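Local coordinates for MlnE (Bacillus amyloliquefaciens subsp. plantarum, PDB 5D2E), which forms the N-terminal B-type ketoreductase part of a macrolactin polyketide synthase subunit, binds NADP and probably reduces beta-keto groups of the growing chain, at residues F47-I60 / Q223-N235. Sequence-based numbering, arbitrary orientation.
Sequences FKGSKKFPHTKEPI and QHIADVISFEWNN
Asn234 ND2, just past the C-terminal end of helix 222-233, is held between two carbonyls: it donates to Phe53 O at 3.0 Å, from above the carbonyl plane, and to Ser230 O in the last turn of the helix. The same amide sets OD1 over one face of the poorly ordered His55 ring, the two planes 81° apart as modelled. One turn back, Ser230 OG gives its proton to Lys52 O at 2.7 Å and is also hydrogen-bonded to Gln76 NE2. Lys52 O in turn meets the edge of the Trp233 ring in plane. Pro54 lies on a face of this indole, its CG 3.8 Å from the centroid of the six-membered ring in a CH-pi contact, while Ile60 CD1 reaches CH2. At the other end, Phe47 CG is anti to the backbone N (chi1 -177°), which carries Phe47 CE1 over the Phe231 ring, 3.6 Å from Phe231 CG, with the planes oblique at 53°. Between these ends, a water bridges Ser50 OG and Asp227 O. The loop joining strands 35-46 and 60-64 thus runs along the helix in the Rossmann-like N-terminal region, consistent with a ketoreductase structural subdomain, far from the NADP pocket; Trp233 also packs on strand 127-133, and Phe47 and Phe231 reach Tyr245 of strand 242-245.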
loop_
_atom_site.group_PDB
_atom_site.type_symbol
_atom_site.label_atom_id
_atom_site.label_comp_id
_atom_site.label_asym_id
_atom_site.label_seq_id
_atom_site.Cartn_x
_atom_site.Cartn_y
_atom_site.Cartn_z
ATOM N N PHE A 47 -3.553 20.924 -16.938
ATOM C CA PHE A 47 -3.803 19.878 -17.888
ATOM C C PHE A 47 -4.084 20.509 -19.233
ATOM O O PHE A 47 -5.016 21.280 -19.339
ATOM C CB PHE A 47 -5.007 19.043 -17.486
ATOM C CG PHE A 47 -5.236 17.900 -18.445
ATOM C CD1 PHE A 47 -4.423 16.797 -18.393
ATOM C CD2 PHE A 47 -6.162 18.013 -19.468
ATOM C CE1 PHE A 47 -4.572 15.768 -19.298
ATOM C CE2 PHE A 47 -6.339 16.960 -20.385
ATOM C CZ PHE A 47 -5.527 15.837 -20.305
ATOM N N LYS A 48 -3.281 20.162 -20.228
ATOM C CA LYS A 48 -3.159 20.917 -21.464
ATOM C C LYS A 48 -3.687 20.170 -22.705
ATOM O O LYS A 48 -3.691 20.721 -23.806
ATOM C CB LYS A 48 -1.660 21.203 -21.672
ATOM C CG LYS A 48 -1.310 22.653 -22.012
ATOM C CD LYS A 48 -0.548 22.793 -23.338
ATOM C CE LYS A 48 -1.475 23.271 -24.459
ATOM N NZ LYS A 48 -0.736 23.458 -25.730
ATOM N N GLY A 49 -4.059 18.908 -22.567
ATOM C CA GLY A 49 -4.334 18.090 -23.755
ATOM C C GLY A 49 -3.069 17.681 -24.511
ATOM O O GLY A 49 -1.928 17.884 -24.033
ATOM N N SER A 50 -3.288 17.113 -25.703
ATOM C CA SER A 50 -2.297 16.292 -26.415
ATOM C C SER A 50 -2.878 15.800 -27.778
ATOM O O SER A 50 -4.080 15.930 -28.049
ATOM C CB SER A 50 -1.961 15.037 -25.583
ATOM O OG SER A 50 -3.106 14.172 -25.518
ATOM N N LYS A 51 -2.048 15.185 -28.606
ATOM C CA LYS A 51 -2.592 14.356 -29.709
ATOM C C LYS A 51 -3.525 13.257 -29.115
ATOM O O LYS A 51 -3.414 12.905 -27.924
ATOM C CB LYS A 51 -1.454 13.681 -30.457
ATOM C CG LYS A 51 -0.346 14.645 -30.940
ATOM C CD LYS A 51 -0.143 14.656 -32.468
ATOM C CE LYS A 51 1.324 14.464 -32.856
ATOM N NZ LYS A 51 1.834 13.155 -32.330
ATOM N N LYS A 52 -4.382 12.695 -29.943
ATOM C CA LYS A 52 -5.337 11.738 -29.488
ATOM C C LYS A 52 -4.865 10.276 -29.559
ATOM O O LYS A 52 -5.346 9.447 -28.791
ATOM C CB LYS A 52 -6.589 11.897 -30.282
ATOM C CG LYS A 52 -7.180 13.264 -30.135
ATOM C CD LYS A 52 -8.218 13.493 -31.224
ATOM C CE LYS A 52 -9.567 12.931 -30.828
ATOM N NZ LYS A 52 -10.416 13.960 -30.127
ATOM N N PHE A 53 -3.944 9.934 -30.457
ATOM C CA PHE A 53 -3.677 8.518 -30.726
ATOM C C PHE A 53 -2.466 7.991 -29.966
ATOM O O PHE A 53 -1.546 8.733 -29.664
ATOM C CB PHE A 53 -3.429 8.250 -32.238
ATOM C CG PHE A 53 -4.586 8.589 -33.164
ATOM C CD1 PHE A 53 -5.891 8.780 -32.708
ATOM C CD2 PHE A 53 -4.334 8.707 -34.511
ATOM C CE1 PHE A 53 -6.923 9.065 -33.571
ATOM C CE2 PHE A 53 -5.358 9.032 -35.380
ATOM C CZ PHE A 53 -6.638 9.188 -34.930
ATOM N N PRO A 54 -2.417 6.662 -29.752
ATOM C CA PRO A 54 -1.190 6.018 -29.297
ATOM C C PRO A 54 -0.028 6.326 -30.252
ATOM O O PRO A 54 -0.270 6.632 -31.430
ATOM C CB PRO A 54 -1.550 4.534 -29.327
ATOM C CG PRO A 54 -3.034 4.441 -29.391
ATOM C CD PRO A 54 -3.506 5.702 -30.035
ATOM N N HIS A 55 1.203 6.206 -29.774
ATOM C CA HIS A 55 2.407 6.504 -30.605
ATOM C C HIS A 55 2.778 5.438 -31.643
ATOM O O HIS A 55 3.534 5.735 -32.548
ATOM C CB HIS A 55 3.654 6.791 -29.729
ATOM C CG HIS A 55 3.917 8.255 -29.513
ATOM N ND1 HIS A 55 4.309 8.774 -28.295
ATOM C CD2 HIS A 55 3.828 9.313 -30.357
ATOM C CE1 HIS A 55 4.447 10.084 -28.396
ATOM N NE2 HIS A 55 4.159 10.437 -29.638
ATOM N N THR A 56 2.290 4.201 -31.492
ATOM C CA THR A 56 2.434 3.151 -32.514
ATOM C C THR A 56 1.057 2.806 -33.001
ATOM O O THR A 56 0.067 3.117 -32.337
ATOM C CB THR A 56 3.050 1.881 -31.941
ATOM O OG1 THR A 56 2.147 1.325 -30.967
ATOM C CG2 THR A 56 4.372 2.210 -31.286
ATOM N N LYS A 57 0.982 2.183 -34.162
ATOM C CA LYS A 57 -0.286 1.865 -34.725
ATOM C C LYS A 57 -0.573 0.383 -34.490
ATOM O O LYS A 57 -0.367 -0.448 -35.363
ATOM C CB LYS A 57 -0.289 2.253 -36.195
ATOM C CG LYS A 57 -1.591 1.942 -36.916
ATOM C CD LYS A 57 -1.710 2.725 -38.230
ATOM C CE LYS A 57 -0.543 2.468 -39.175
ATOM N NZ LYS A 57 -0.684 3.249 -40.428
ATOM N N GLU A 58 -1.030 0.055 -33.283
ATOM C CA GLU A 58 -1.234 -1.292 -32.850
ATOM C C GLU A 58 -2.545 -1.373 -32.077
ATOM O O GLU A 58 -3.038 -0.359 -31.644
ATOM C CB GLU A 58 -0.067 -1.687 -31.951
ATOM C CG GLU A 58 1.202 -2.000 -32.727
ATOM C CD GLU A 58 2.283 -2.340 -31.762
ATOM O OE1 GLU A 58 2.401 -3.511 -31.380
ATOM O OE2 GLU A 58 2.931 -1.407 -31.267
ATOM N N PRO A 59 -3.115 -2.586 -31.926
ATOM C CA PRO A 59 -4.419 -2.762 -31.302
ATOM C C PRO A 59 -4.420 -2.261 -29.836
ATOM O O PRO A 59 -3.412 -2.290 -29.141
ATOM C CB PRO A 59 -4.668 -4.252 -31.408
ATOM C CG PRO A 59 -3.794 -4.713 -32.570
ATOM C CD PRO A 59 -2.576 -3.856 -32.434
ATOM N N ILE A 60 -5.532 -1.678 -29.483
ATOM C CA ILE A 60 -5.839 -1.186 -28.152
ATOM C C ILE A 60 -6.880 -2.130 -27.504
ATOM O O ILE A 60 -7.889 -2.509 -28.163
ATOM C CB ILE A 60 -6.458 0.195 -28.274
ATOM C CG1 ILE A 60 -5.473 1.142 -28.918
ATOM C CG2 ILE A 60 -6.975 0.687 -26.905
ATOM C CD1 ILE A 60 -6.163 2.423 -29.403
ATOM N N GLN A 223 -15.653 12.376 -21.946
ATOM C CA GLN A 223 -14.651 12.969 -22.774
ATOM C C GLN A 223 -13.389 13.338 -22.030
ATOM O O GLN A 223 -12.310 13.212 -22.606
ATOM C CB GLN A 223 -15.195 14.195 -23.539
ATOM C CG GLN A 223 -14.206 14.810 -24.494
ATOM C CD GLN A 223 -13.830 13.871 -25.659
ATOM O OE1 GLN A 223 -14.698 13.161 -26.242
ATOM N NE2 GLN A 223 -12.519 13.834 -25.997
ATOM N N HIS A 224 -13.486 13.886 -20.816
ATOM C CA HIS A 224 -12.255 14.220 -20.060
ATOM C C HIS A 224 -11.437 12.935 -19.776
ATOM O O HIS A 224 -10.217 12.936 -19.803
ATOM C CB HIS A 224 -12.564 14.893 -18.712
ATOM C CG HIS A 224 -12.900 16.357 -18.785
ATOM N ND1 HIS A 224 -14.071 16.877 -18.254
ATOM C CD2 HIS A 224 -12.204 17.419 -19.259
ATOM C CE1 HIS A 224 -14.101 18.185 -18.448
ATOM N NE2 HIS A 224 -12.977 18.544 -19.039
ATOM N N ILE A 225 -12.117 11.828 -19.560
ATOM C CA ILE A 225 -11.422 10.558 -19.367
ATOM C C ILE A 225 -10.644 10.174 -20.640
ATOM O O ILE A 225 -9.454 9.834 -20.601
ATOM C CB ILE A 225 -12.362 9.461 -18.940
ATOM C CG1 ILE A 225 -13.004 9.815 -17.609
ATOM C CG2 ILE A 225 -11.547 8.163 -18.800
ATOM C CD1 ILE A 225 -14.026 8.839 -17.082
ATOM N N ALA A 226 -11.310 10.270 -21.792
ATOM C CA ALA A 226 -10.666 9.979 -23.021
ATOM C C ALA A 226 -9.506 10.827 -23.182
ATOM O O ALA A 226 -8.450 10.379 -23.729
ATOM C CB ALA A 226 -11.603 10.152 -24.184
ATOM N N ASP A 227 -9.650 12.114 -22.812
ATOM C CA ASP A 227 -8.498 12.986 -22.958
ATOM C C ASP A 227 -7.319 12.631 -22.069
ATOM O O ASP A 227 -6.179 12.822 -22.437
ATOM C CB ASP A 227 -8.919 14.450 -22.767
ATOM C CG ASP A 227 -9.807 14.961 -23.961
ATOM O OD1 ASP A 227 -9.604 14.546 -25.134
ATOM O OD2 ASP A 227 -10.734 15.693 -23.652
ATOM N N VAL A 228 -7.608 12.168 -20.875
ATOM C CA VAL A 228 -6.526 11.671 -19.976
ATOM C C VAL A 228 -5.834 10.460 -20.552
ATOM O O VAL A 228 -4.605 10.387 -20.566
ATOM C CB VAL A 228 -7.064 11.349 -18.580
ATOM C CG1 VAL A 228 -6.025 10.576 -17.771
ATOM C CG2 VAL A 228 -7.431 12.626 -17.887
ATOM N N ILE A 229 -6.619 9.539 -21.127
ATOM C CA ILE A 229 -6.007 8.364 -21.799
ATOM C C ILE A 229 -5.069 8.793 -22.928
ATOM O O ILE A 229 -3.912 8.334 -23.018
ATOM C CB ILE A 229 -7.103 7.390 -22.284
ATOM C CG1 ILE A 229 -7.832 6.804 -21.068
ATOM C CG2 ILE A 229 -6.561 6.304 -23.135
ATOM C CD1 ILE A 229 -9.139 6.096 -21.393
ATOM N N SER A 230 -5.556 9.687 -23.794
ATOM C CA SER A 230 -4.686 10.163 -24.863
ATOM C C SER A 230 -3.428 10.873 -24.376
ATOM O O SER A 230 -2.376 10.812 -25.006
ATOM C CB SER A 230 -5.483 11.074 -25.809
ATOM O OG SER A 230 -6.512 10.321 -26.511
ATOM N N PHE A 231 -3.567 11.633 -23.292
ATOM C CA PHE A 231 -2.468 12.332 -22.720
ATOM C C PHE A 231 -1.442 11.316 -22.222
ATOM O O PHE A 231 -0.230 11.465 -22.428
ATOM C CB PHE A 231 -2.977 13.234 -21.585
ATOM C CG PHE A 231 -1.893 14.058 -20.931
ATOM C CD1 PHE A 231 -1.522 15.311 -21.483
ATOM C CD2 PHE A 231 -1.277 13.628 -19.752
ATOM C CE1 PHE A 231 -0.541 16.086 -20.870
ATOM C CE2 PHE A 231 -0.262 14.393 -19.162
ATOM C CZ PHE A 231 0.109 15.619 -19.734
ATOM N N GLU A 232 -1.924 10.278 -21.552
ATOM C CA GLU A 232 -1.019 9.222 -21.052
ATOM C C GLU A 232 -0.292 8.555 -22.230
ATOM O O GLU A 232 0.937 8.288 -22.186
ATOM C CB GLU A 232 -1.815 8.177 -20.231
ATOM C CG GLU A 232 -2.206 8.672 -18.850
ATOM C CD GLU A 232 -1.057 8.566 -17.857
ATOM O OE1 GLU A 232 -0.078 7.872 -18.202
ATOM O OE2 GLU A 232 -1.155 9.139 -16.762
ATOM N N TRP A 233 -1.052 8.256 -23.289
ATOM C CA TRP A 233 -0.419 7.600 -24.462
ATOM C C TRP A 233 0.697 8.397 -25.076
ATOM O O TRP A 233 1.603 7.844 -25.703
ATOM C CB TRP A 233 -1.431 7.365 -25.548
ATOM C CG TRP A 233 -2.357 6.264 -25.288
ATOM C CD1 TRP A 233 -2.143 5.166 -24.489
ATOM C CD2 TRP A 233 -3.629 6.080 -25.888
ATOM N NE1 TRP A 233 -3.239 4.314 -24.549
ATOM C CE2 TRP A 233 -4.160 4.858 -25.395
ATOM C CE3 TRP A 233 -4.406 6.844 -26.760
ATOM C CZ2 TRP A 233 -5.405 4.377 -25.784
ATOM C CZ3 TRP A 233 -5.631 6.384 -27.126
ATOM C CH2 TRP A 233 -6.131 5.155 -26.639
ATOM N N ASN A 234 0.624 9.710 -24.902
ATOM C CA ASN A 234 1.584 10.612 -25.496
ATOM C C ASN A 234 2.609 11.254 -24.531
ATOM O O ASN A 234 3.296 12.149 -24.965
ATOM C CB ASN A 234 0.788 11.674 -26.278
ATOM C CG ASN A 234 0.209 11.118 -27.564
ATOM O OD1 ASN A 234 0.958 10.851 -28.500
ATOM N ND2 ASN A 234 -1.102 10.884 -27.598
ATOM N N ASN A 235 2.770 10.783 -23.285
ATOM C CA ASN A 235 3.670 11.465 -22.298
ATOM C C ASN A 235 5.155 10.977 -22.133
ATOM O O ASN A 235 5.487 9.795 -22.175
ATOM C CB ASN A 235 3.005 11.540 -20.921
ATOM C CG ASN A 235 3.056 10.223 -20.147
ATOM O OD1 ASN A 235 3.740 9.258 -20.530
ATOM N ND2 ASN A 235 2.319 10.178 -19.024
HETATM O O HOH W 1 -5.331 14.749 -24.351
HETATM O O HOH W 2 1.339 5.620 -26.881
#